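Local coordinates for VIN1 (Oscarella pearsei, PDB 6BFI), which binds actin filaments as a sponge homolog of vinculin and may take part in cell-cell adhesion, at residues 653-656 / 657-661; 538-541 / 542-545; 174-177 / 178-181. One frame throughout, in Å; residues are numbered along the deposited sequence.

Interaction 1: residues 653-656 / 657-661; sequences EAEE and MLRAP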
loop_
_atom_site.group_PDB
_atom_site.type_symbol
_atom_site.label_atom_id
_atom_site.label_comp_id
_atom_site.label_asym_id
_atom_site.label_seq_id
_atom_site.Cartn_x
_atom_site.Cartn_y
_atom_site.Cartn_z
ATOM N N GLU A 653 -35.353 12.310 3.742
ATOM C CA GLU A 653 -35.363 12.427 2.288
ATOM C C GLU A 653 -34.143 11.747 1.680
ATOM O O GLU A 653 -34.239 11.113 0.623
ATOM C CB GLU A 653 -35.419 13.896 1.876
ATOM C CG GLU A 653 -35.398 14.111 0.371
ATOM C CD GLU A 653 -35.289 15.574 -0.007
ATOM O OE1 GLU A 653 -35.457 16.434 0.884
ATOM O OE2 GLU A 653 -35.033 15.863 -1.196
ATOM N N ALA A 654 -32.986 11.861 2.341
ATOM C CA ALA A 654 -31.801 11.162 1.854
ATOM C C ALA A 654 -31.960 9.649 1.949
ATOM O O ALA A 654 -31.439 8.919 1.098
ATOM C CB ALA A 654 -30.567 11.622 2.627
ATOM N N GLU A 655 -32.667 9.159 2.971
ATOM C CA GLU A 655 -32.963 7.732 3.057
ATOM C C GLU A 655 -33.831 7.286 1.889
ATOM O O GLU A 655 -33.554 6.265 1.245
ATOM C CB GLU A 655 -33.654 7.417 4.386
ATOM C CG GLU A 655 -32.711 7.206 5.556
ATOM C CD GLU A 655 -32.217 5.775 5.656
ATOM O OE1 GLU A 655 -33.005 4.850 5.369
ATOM O OE2 GLU A 655 -31.038 5.577 6.017
ATOM N N GLU A 656 -34.894 8.043 1.603
ATOM C CA GLU A 656 -35.751 7.701 0.472
ATOM C C GLU A 656 -34.978 7.746 -0.840
ATOM O O GLU A 656 -35.215 6.925 -1.734
ATOM C CB GLU A 656 -36.957 8.635 0.416
ATOM C CG GLU A 656 -37.970 8.399 1.520
ATOM C CD GLU A 656 -39.298 9.065 1.232
ATOM O OE1 GLU A 656 -39.454 9.618 0.123
ATOM O OE2 GLU A 656 -40.186 9.034 2.111
ATOM N N MET A 657 -34.050 8.695 -0.976
ATOM C CA MET A 657 -33.238 8.762 -2.187
ATOM C C MET A 657 -32.328 7.546 -2.307
ATOM O O MET A 657 -32.227 6.936 -3.378
ATOM C CB MET A 657 -32.410 10.047 -2.205
ATOM C CG MET A 657 -33.205 11.314 -2.457
ATOM S SD MET A 657 -32.135 12.694 -2.912
ATOM C CE MET A 657 -30.910 12.625 -1.610
ATOM N N LEU A 658 -31.656 7.176 -1.215
ATOM C CA LEU A 658 -30.688 6.088 -1.263
ATOM C C LEU A 658 -31.337 4.713 -1.315
ATOM O O LEU A 658 -30.660 3.738 -1.656
ATOM C CB LEU A 658 -29.743 6.171 -0.063
ATOM C CG LEU A 658 -28.727 7.313 -0.134
ATOM C CD1 LEU A 658 -27.793 7.288 1.067
ATOM C CD2 LEU A 658 -27.939 7.246 -1.433
ATOM N N ARG A 659 -32.624 4.605 -0.983
ATOM C CA ARG A 659 -33.339 3.348 -1.136
ATOM C C ARG A 659 -34.201 3.306 -2.390
ATOM O O ARG A 659 -34.698 2.232 -2.746
ATOM C CB ARG A 659 -34.199 3.072 0.103
ATOM C CG ARG A 659 -33.364 2.919 1.363
ATOM C CD ARG A 659 -34.161 2.388 2.533
ATOM N NE ARG A 659 -33.304 2.176 3.695
ATOM C CZ ARG A 659 -32.578 1.080 3.898
ATOM N NH1 ARG A 659 -32.605 0.090 3.015
ATOM N NH2 ARG A 659 -31.825 0.975 4.985
ATOM N N ALA A 660 -34.388 4.438 -3.060
ATOM C CA ALA A 660 -35.016 4.472 -4.369
ATOM C C ALA A 660 -34.018 4.000 -5.418
ATOM O O ALA A 660 -32.818 3.904 -5.151
ATOM C CB ALA A 660 -35.509 5.886 -4.671
ATOM N N PRO A 661 -34.486 3.675 -6.625
ATOM C CA PRO A 661 -33.555 3.288 -7.690
ATOM C C PRO A 661 -32.512 4.364 -7.953
ATOM O O PRO A 661 -32.729 5.553 -7.703
ATOM C CB PRO A 661 -34.471 3.087 -8.901
ATOM C CG PRO A 661 -35.768 2.671 -8.299
ATOM C CD PRO A 661 -35.889 3.435 -7.011
#
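Glu655 and Arg659, one helical turn apart, form the salt bridge of this contact: NE of Arg659 gives its hydrogen to OE1 of Glu655 at 3.2 Å, in a nearly straight bond of 163°. The two side chains run side by side and point the same way, their flat groups turned by 45°. OE1 lies in the guanidinium plane, at the edge of the group; NE reaches the syn side of the carboxylate from somewhat out of its plane. The glutamate chain is bent about its CB-CG bond (chi2 -86°), which brings the carboxylate alongside the arginine, whose own chain is extended from CG to NE. Both groups have further ionic partners: OE2 of Glu655 pairs with Arg700, and NH2 of Arg659 with Asp682, so the four charges link helix 649-659 to helix 690-710 and to the end of helix 669-682.

Apolar contact is slight within the turn. The methyl CE of Met657 comes within 4.4 Å of CB of Ala654, and both residues touch Met704. Leu658, with CG 3.4 Å from O of Ala654, touches His671 and Phe678 of helix 669-682.

Backbone bonds carry the helix to its end: Met657 N to Glu653 O, Leu658 N to Ala654 O and Arg659 N to Glu655 O are each 2.9 Å. Ala660 N still reaches Glu656 O at 2.9 Å, although Ala660 itself has left helical angles. The whole is an i to i+4 glutamate-arginine pair on the last turn of a short helix packed on two others in the all-helical vinculin fold.

Interaction 2: residues 538-541 / 542-545; sequences ANRV and IQVA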
loop_
_atom_site.group_PDB
_atom_site.type_symbol
_atom_site.label_atom_id
_atom_site.label_comp_id
_atom_site.label_asym_id
_atom_site.label_seq_id
_atom_site.Cartn_x
_atom_site.Cartn_y
_atom_site.Cartn_z
ATOM N N ALA A 538 13.948 -25.659 9.849
ATOM C CA ALA A 538 13.711 -25.265 11.232
ATOM C C ALA A 538 13.983 -23.779 11.439
ATOM O O ALA A 538 13.205 -23.086 12.107
ATOM C CB ALA A 538 14.575 -26.103 12.173
ATOM N N ASN A 539 15.082 -23.268 10.872
ATOM C CA ASN A 539 15.368 -21.843 11.013
ATOM C C ASN A 539 14.333 -20.989 10.292
ATOM O O ASN A 539 14.041 -19.870 10.731
ATOM C CB ASN A 539 16.777 -21.531 10.512
ATOM C CG ASN A 539 17.759 -21.325 11.649
ATOM O OD1 ASN A 539 17.817 -20.248 12.243
ATOM N ND2 ASN A 539 18.532 -22.358 11.963
ATOM N N ARG A 540 13.769 -21.492 9.191
ATOM C CA ARG A 540 12.658 -20.790 8.561
ATOM C C ARG A 540 11.440 -20.763 9.476
ATOM O O ARG A 540 10.714 -19.760 9.529
ATOM C CB ARG A 540 12.323 -21.439 7.218
ATOM C CG ARG A 540 13.249 -20.998 6.093
ATOM C CD ARG A 540 13.015 -19.534 5.772
ATOM N NE ARG A 540 11.675 -19.326 5.230
ATOM C CZ ARG A 540 10.969 -18.211 5.376
ATOM N NH1 ARG A 540 11.463 -17.191 6.065
ATOM N NH2 ARG A 540 9.760 -18.118 4.840
ATOM N N VAL A 541 11.202 -21.853 10.211
ATOM C CA VAL A 541 10.140 -21.845 11.214
ATOM C C VAL A 541 10.424 -20.779 12.265
ATOM O O VAL A 541 9.516 -20.065 12.713
ATOM C CB VAL A 541 9.991 -23.241 11.846
ATOM C CG1 VAL A 541 9.117 -23.178 13.088
ATOM C CG2 VAL A 541 9.424 -24.222 10.835
ATOM N N ILE A 542 11.695 -20.640 12.653
ATOM C CA ILE A 542 12.081 -19.609 13.615
ATOM C C ILE A 542 11.749 -18.224 13.074
ATOM O O ILE A 542 11.170 -17.387 13.776
ATOM C CB ILE A 542 13.578 -19.727 13.958
ATOM C CG1 ILE A 542 13.894 -21.104 14.542
ATOM C CG2 ILE A 542 13.988 -18.625 14.925
ATOM C CD1 ILE A 542 13.276 -21.343 15.888
ATOM N N GLN A 543 12.115 -17.960 11.816
ATOM C CA GLN A 543 11.901 -16.633 11.245
ATOM C C GLN A 543 10.416 -16.309 11.131
ATOM O O GLN A 543 9.977 -15.217 11.514
ATOM C CB GLN A 543 12.576 -16.533 9.877
ATOM C CG GLN A 543 14.081 -16.689 9.910
ATOM C CD GLN A 543 14.693 -16.615 8.528
ATOM O OE1 GLN A 543 14.089 -16.076 7.597
ATOM N NE2 GLN A 543 15.895 -17.163 8.381
ATOM N N VAL A 544 9.626 -17.245 10.599
ATOM C CA VAL A 544 8.191 -17.004 10.480
ATOM C C VAL A 544 7.574 -16.789 11.857
ATOM O O VAL A 544 6.702 -15.929 12.036
ATOM C CB VAL A 544 7.515 -18.158 9.718
ATOM C CG1 VAL A 544 6.004 -17.986 9.723
ATOM C CG2 VAL A 544 8.039 -18.212 8.293
ATOM N N ALA A 545 8.037 -17.543 12.859
ATOM C CA ALA A 545 7.579 -17.301 14.223
ATOM C C ALA A 545 7.962 -15.906 14.703
ATOM O O ALA A 545 7.206 -15.276 15.450
ATOM C CB ALA A 545 8.141 -18.364 15.167
#
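A polar side-chain bridge between residues three apart, laid over regular helical backbone, makes up this buried contact in the middle of helix 524-550, whose side chains here touch helices 496-519, 555-569, 572-584 and 589-615. In the conformer of Arg540 described, one of two, NH1 donates to OE1 of Gln543 at 3.2 Å. The amide oxygen sits in the guanidinium plane, at its edge, but the donor stands above the amide plane, 49° out of it, and misses the lone pairs; the two flat groups are 73° apart. Bends at chi2 and chi3 curl the arginine forward along the helix, toward Gln543 and Val544, and this also lays one face of its guanidinium over CG2 of Val544, 3.9 Å from NH2.

Beneath, Val544 N meets Arg540 O at 2.9 Å in an almost straight bond, and Ala545 N meets Val541 O at the same distance. Ile542 tucks CG1 3.2 Å from O of Ala538 and touches Leu568; Val541 and Val544 both touch Met500.

The stronger hold on Arg540 is its salt bridge through NH2 to Asp491, outside this turn. Gln543 adds a neutral, poorly directed acceptor, which may help to orient the guanidinium in this conformer while a methyl group covers one face.

Interaction 3: residues 174-177 / 178-181; sequences VVEQ and RHPE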
loop_
_atom_site.group_PDB
_atom_site.type_symbol
_atom_site.label_atom_id
_atom_site.label_comp_id
_atom_site.label_asym_id
_atom_site.label_seq_id
_atom_site.Cartn_x
_atom_site.Cartn_y
_atom_site.Cartn_z
ATOM N N VAL A 174 17.665 20.235 -0.516
ATOM C CA VAL A 174 16.500 20.914 -1.066
ATOM C C VAL A 174 15.283 19.997 -1.059
ATOM O O VAL A 174 14.182 20.416 -0.687
ATOM C CB VAL A 174 16.827 21.438 -2.476
ATOM C CG1 VAL A 174 15.585 21.501 -3.325
ATOM C CG2 VAL A 174 17.474 22.812 -2.387
ATOM N N VAL A 175 15.455 18.733 -1.455
ATOM C CA VAL A 175 14.333 17.798 -1.437
ATOM C C VAL A 175 13.913 17.495 -0.001
ATOM O O VAL A 175 12.719 17.514 0.334
ATOM C CB VAL A 175 14.691 16.517 -2.211
ATOM C CG1 VAL A 175 13.531 15.536 -2.176
ATOM C CG2 VAL A 175 15.058 16.858 -3.648
ATOM N N GLU A 176 14.891 17.220 0.869
ATOM C CA GLU A 176 14.611 17.045 2.290
ATOM C C GLU A 176 13.998 18.290 2.916
ATOM O O GLU A 176 13.313 18.182 3.940
ATOM C CB GLU A 176 15.893 16.668 3.034
ATOM C CG GLU A 176 16.119 15.172 3.166
ATOM C CD GLU A 176 15.158 14.517 4.143
ATOM O OE1 GLU A 176 14.586 15.233 4.996
ATOM O OE2 GLU A 176 14.974 13.284 4.060
ATOM N N GLN A 177 14.241 19.466 2.337
ATOM C CA GLN A 177 13.521 20.665 2.744
ATOM C C GLN A 177 12.094 20.669 2.211
ATOM O O GLN A 177 11.186 21.172 2.880
ATOM C CB GLN A 177 14.273 21.910 2.262
ATOM C CG GLN A 177 13.463 23.200 2.258
ATOM C CD GLN A 177 13.049 23.630 3.648
ATOM O OE1 GLN A 177 13.684 23.265 4.637
ATOM N NE2 GLN A 177 11.974 24.407 3.733
ATOM N N ARG A 178 11.874 20.083 1.033
ATOM C CA ARG A 178 10.584 20.197 0.363
ATOM C C ARG A 178 9.547 19.240 0.943
ATOM O O ARG A 178 8.420 19.652 1.243
ATOM C CB ARG A 178 10.755 19.951 -1.136
ATOM C CG ARG A 178 9.455 19.899 -1.918
ATOM C CD ARG A 178 8.713 21.227 -1.870
ATOM N NE ARG A 178 7.575 21.236 -2.783
ATOM C CZ ARG A 178 6.765 22.275 -2.965
ATOM N NH1 ARG A 178 6.961 23.402 -2.291
ATOM N NH2 ARG A 178 5.757 22.188 -3.823
ATOM N N HIS A 179 9.898 17.959 1.106
ATOM C CA HIS A 179 8.847 16.986 1.409
ATOM C C HIS A 179 8.156 17.175 2.765
ATOM O O HIS A 179 7.017 16.716 2.917
ATOM C CB HIS A 179 9.377 15.548 1.274
ATOM C CG HIS A 179 10.324 15.120 2.353
ATOM N ND1 HIS A 179 9.918 14.861 3.644
ATOM C CD2 HIS A 179 11.653 14.858 2.318
ATOM C CE1 HIS A 179 10.961 14.484 4.364
ATOM N NE2 HIS A 179 12.024 14.472 3.582
ATOM N N PRO A 180 8.757 17.828 3.769
ATOM C CA PRO A 180 7.974 18.165 4.971
ATOM C C PRO A 180 6.908 19.231 4.748
ATOM O O PRO A 180 6.140 19.517 5.675
ATOM C CB PRO A 180 9.040 18.659 5.959
ATOM C CG PRO A 180 10.286 18.000 5.517
ATOM C CD PRO A 180 10.200 18.001 4.024
ATOM N N GLU A 181 6.833 19.831 3.561
ATOM C CA GLU A 181 5.848 20.869 3.290
ATOM C C GLU A 181 4.629 20.362 2.531
ATOM O O GLU A 181 3.644 21.096 2.418
ATOM C CB GLU A 181 6.491 22.019 2.504
ATOM C CG GLU A 181 7.507 22.821 3.301
ATOM C CD GLU A 181 8.135 23.943 2.493
ATOM O OE1 GLU A 181 8.143 23.852 1.247
ATOM O OE2 GLU A 181 8.618 24.919 3.105
#
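The backbone leaves its helix here: Val175 O receives His179 N at 3.0 Å, in a bond of 161° nearly along the C=O axis, while Arg178 N is shared weakly between Val174 O and Val175 O, and Glu181 N closes a turn on Arg178 O at 2.8 Å.

Among the side chains, Glu176 and His179 lie alongside each other and point the same way. The carboxylate meets the NE2 end of the imidazole, with OE1 3.0 Å and OE2 3.2 Å from NE2; the two planes stand 82° apart, and OE2 lies in the ring plane at its edge. His179 reaches this place because CG sits between the backbone N and the carbonyl carbon (chi1 72°), a crowded setting that folds the ring back over the turn, with CD2 3.5 Å from O of Val175. Pro180 CD covers part of one ring face near the rim. Leu191 and Lys192 of helix 185-215 also pack on the imidazole.

Arg178 sends its chain the other way, past Val131 and Met134 of helix 102-145, to a salt bridge with Asp127. A second, long ion pair joins its NH1 to OE1 of Glu181.

Pro180 has no N-H to offer Glu176 O, so that one i to i+4 bond is missing, and its CD lies against Glu176 O instead, at 3.1 Å. A carboxylate so near NE2 would probably favour a protonated imidazole, and the weak ion pair of Glu176 with Arg199 may temper that effect.

The three contacts are separate turns of one long, largely helical chain without strands, met in the order interaction 3, interaction 2, interaction 1. None touches another: the centres of interactions 2 and 3 are about 40 Å apart, those of 1 and 3 about 47 Å, and those of 1 and 2 about 54 Å, on opposite sides of the chain's centre. Interaction 2 lies within a helix, whereas interactions 1 and 3 lie where helices end, each with a proline just beyond. A common theme is an arginine whose strongest partner is an aspartate outside its own turn: Asp682, Asp491 and Asp127 for interactions 1, 2 and 3. Local pairing thus accompanies ionic links to other parts of the fold.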